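Local coordinates for probable oxidoreductase protein (Rhizobium etli, PDB 4FB5) that probably acts as a nucleotide-binding oxidoreductase of the GFO/IDH/MocA family, at residues L218-G223 / P361-T366. Sequence-based numbering, arbitrary orientation.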
loop_
_atom_site.group_PDB
_atom_site.type_symbol
_atom_site.label_atom_id
_atom_site.label_comp_id
_atom_site.label_asym_id
_atom_site.label_seq_id
_atom_site.Cartn_x
_atom_site.Cartn_y
_atom_site.Cartn_z
ATOM N N LEU A 218 22.607 1.861 -9.744
ATOM C CA LEU A 218 23.136 0.600 -10.203
ATOM C C LEU A 218 24.658 0.554 -9.961
ATOM O O LEU A 218 25.237 -0.542 -9.771
ATOM C CB LEU A 218 22.771 0.346 -11.659
ATOM C CG LEU A 218 21.255 0.335 -11.927
ATOM C CD1 LEU A 218 20.922 -0.079 -13.298
ATOM C CD2 LEU A 218 20.490 -0.546 -10.971
ATOM N N TRP A 219 25.281 1.740 -9.914
ATOM C CA TRP A 219 26.704 1.812 -9.814
ATOM C C TRP A 219 27.049 1.432 -8.413
ATOM O O TRP A 219 27.807 0.499 -8.173
ATOM C CB TRP A 219 27.232 3.215 -10.107
ATOM C CG TRP A 219 28.657 3.301 -9.738
ATOM C CD1 TRP A 219 29.709 2.755 -10.428
ATOM C CD2 TRP A 219 29.227 3.876 -8.534
ATOM N NE1 TRP A 219 30.899 2.977 -9.752
ATOM C CE2 TRP A 219 30.636 3.678 -8.601
ATOM C CE3 TRP A 219 28.698 4.594 -7.449
ATOM C CZ2 TRP A 219 31.518 4.158 -7.611
ATOM C CZ3 TRP A 219 29.581 5.075 -6.464
ATOM C CH2 TRP A 219 30.975 4.835 -6.554
ATOM N N TYR A 220 26.474 2.176 -7.481
ATOM C CA TYR A 220 26.636 1.957 -6.035
ATOM C C TYR A 220 26.425 0.516 -5.615
ATOM O O TYR A 220 27.191 -0.024 -4.821
ATOM C CB TYR A 220 25.618 2.794 -5.324
ATOM C CG TYR A 220 25.766 2.805 -3.852
ATOM C CD1 TYR A 220 26.936 3.297 -3.251
ATOM C CD2 TYR A 220 24.728 2.367 -3.040
ATOM C CE1 TYR A 220 27.057 3.313 -1.870
ATOM C CE2 TYR A 220 24.840 2.369 -1.686
ATOM C CZ TYR A 220 25.997 2.847 -1.098
ATOM O OH TYR A 220 26.092 2.846 0.270
ATOM N N LEU A 221 25.378 -0.094 -6.160
ATOM C CA LEU A 221 24.986 -1.453 -5.816
ATOM C C LEU A 221 25.783 -2.551 -6.561
ATOM O O LEU A 221 26.084 -3.609 -5.982
ATOM C CB LEU A 221 23.496 -1.624 -6.108
ATOM C CG LEU A 221 22.574 -0.905 -5.126
ATOM C CD1 LEU A 221 21.101 -0.971 -5.571
ATOM C CD2 LEU A 221 22.736 -1.511 -3.765
ATOM N N PHE A 222 26.110 -2.308 -7.832
ATOM C CA PHE A 222 26.633 -3.345 -8.693
ATOM C C PHE A 222 27.903 -2.914 -9.406
ATOM O O PHE A 222 29.005 -3.355 -9.078
ATOM C CB PHE A 222 25.559 -3.772 -9.701
ATOM C CG PHE A 222 24.313 -4.337 -9.049
ATOM C CD1 PHE A 222 24.388 -5.490 -8.273
ATOM C CD2 PHE A 222 23.082 -3.674 -9.165
ATOM C CE1 PHE A 222 23.251 -5.999 -7.652
ATOM C CE2 PHE A 222 21.939 -4.150 -8.557
ATOM C CZ PHE A 222 22.008 -5.317 -7.798
ATOM N N GLY A 223 27.723 -2.067 -10.403
ATOM C CA GLY A 223 28.796 -1.343 -10.990
ATOM C C GLY A 223 28.273 -0.737 -12.267
ATOM O O GLY A 223 27.056 -0.515 -12.414
ATOM N N PRO A 361 38.020 6.350 3.960
ATOM C CA PRO A 361 37.136 5.711 2.984
ATOM C C PRO A 361 35.821 6.446 3.021
ATOM O O PRO A 361 35.311 6.741 4.116
ATOM C CB PRO A 361 36.963 4.284 3.529
ATOM C CG PRO A 361 38.028 4.131 4.640
ATOM C CD PRO A 361 38.210 5.523 5.168
ATOM N N SER A 362 35.305 6.772 1.840
ATOM C CA SER A 362 33.990 7.407 1.714
ATOM C C SER A 362 33.099 6.708 0.678
ATOM O O SER A 362 33.575 5.854 -0.098
ATOM C CB SER A 362 34.158 8.869 1.320
ATOM O OG SER A 362 34.550 8.955 -0.038
ATOM N N SER A 363 31.814 7.073 0.652
ATOM C CA SER A 363 30.949 6.600 -0.433
ATOM C C SER A 363 30.485 7.778 -1.255
ATOM O O SER A 363 29.383 8.263 -1.106
ATOM C CB SER A 363 29.757 5.797 0.080
ATOM O OG SER A 363 28.709 6.665 0.458
ATOM N N ILE A 364 31.338 8.243 -2.131
ATOM C CA ILE A 364 30.994 9.383 -2.892
ATOM C C ILE A 364 31.067 8.997 -4.345
ATOM O O ILE A 364 31.529 7.907 -4.679
ATOM C CB ILE A 364 31.936 10.516 -2.540
ATOM C CG1 ILE A 364 31.156 11.795 -2.514
ATOM C CG2 ILE A 364 33.115 10.616 -3.504
ATOM C CD1 ILE A 364 31.499 12.588 -1.354
ATOM N N VAL A 365 30.584 9.857 -5.218
ATOM C CA VAL A 365 30.766 9.599 -6.631
ATOM C C VAL A 365 31.742 10.632 -7.151
ATOM O O VAL A 365 31.559 11.837 -6.937
ATOM C CB VAL A 365 29.458 9.647 -7.402
ATOM C CG1 VAL A 365 29.692 9.346 -8.866
ATOM C CG2 VAL A 365 28.473 8.677 -6.799
ATOM N N THR A 366 32.803 10.134 -7.777
ATOM C CA THR A 366 33.897 10.964 -8.216
ATOM C C THR A 366 33.707 11.204 -9.665
ATOM O O THR A 366 33.067 10.411 -10.381
ATOM C CB THR A 366 35.259 10.225 -8.215
ATOM O OG1 THR A 366 35.203 9.146 -9.170
ATOM C CG2 THR A 366 35.628 9.723 -6.846
#
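Ser363 meets Tyr220 first: its CB lies 4.2 Å from Tyr220 CE1, at the edge of the phenol ring and near its plane. The nearest pair of CA atoms is Tyr220 CA and Ser363 CA, 8.5 Å apart, so side chains of the helix reach across, meeting side chains at Ser363 and Val365 but a backbone carbonyl at Ile364. There the side chain points away, and Ile364 O stands 3.6 Å from Trp219 CH2 in an oblique approach to the indole. Val365 then brings CG2, anti to its own carbonyl carbon, to 3.8 Å from Trp219 CZ3, and the two side chains run past each other in opposite directions. Trp219 reaches this far because its CG is anti to the backbone N (chi1 169°), which extends the six-membered ring from the last helical turn. Replacing the indole of Trp219 by the methyl of an alanine is likely to leave Val365 CG2 without its aromatic partner and open a gap beside the Ile364 carbonyl. No hydrogen bond crosses, and 152 Å² is buried in total. The contact thus joins the end of helix 206-221 to the linker between helices 344-358 and 367-385, with Arg161 of helix 158-168 touching both Tyr220 and Ser363.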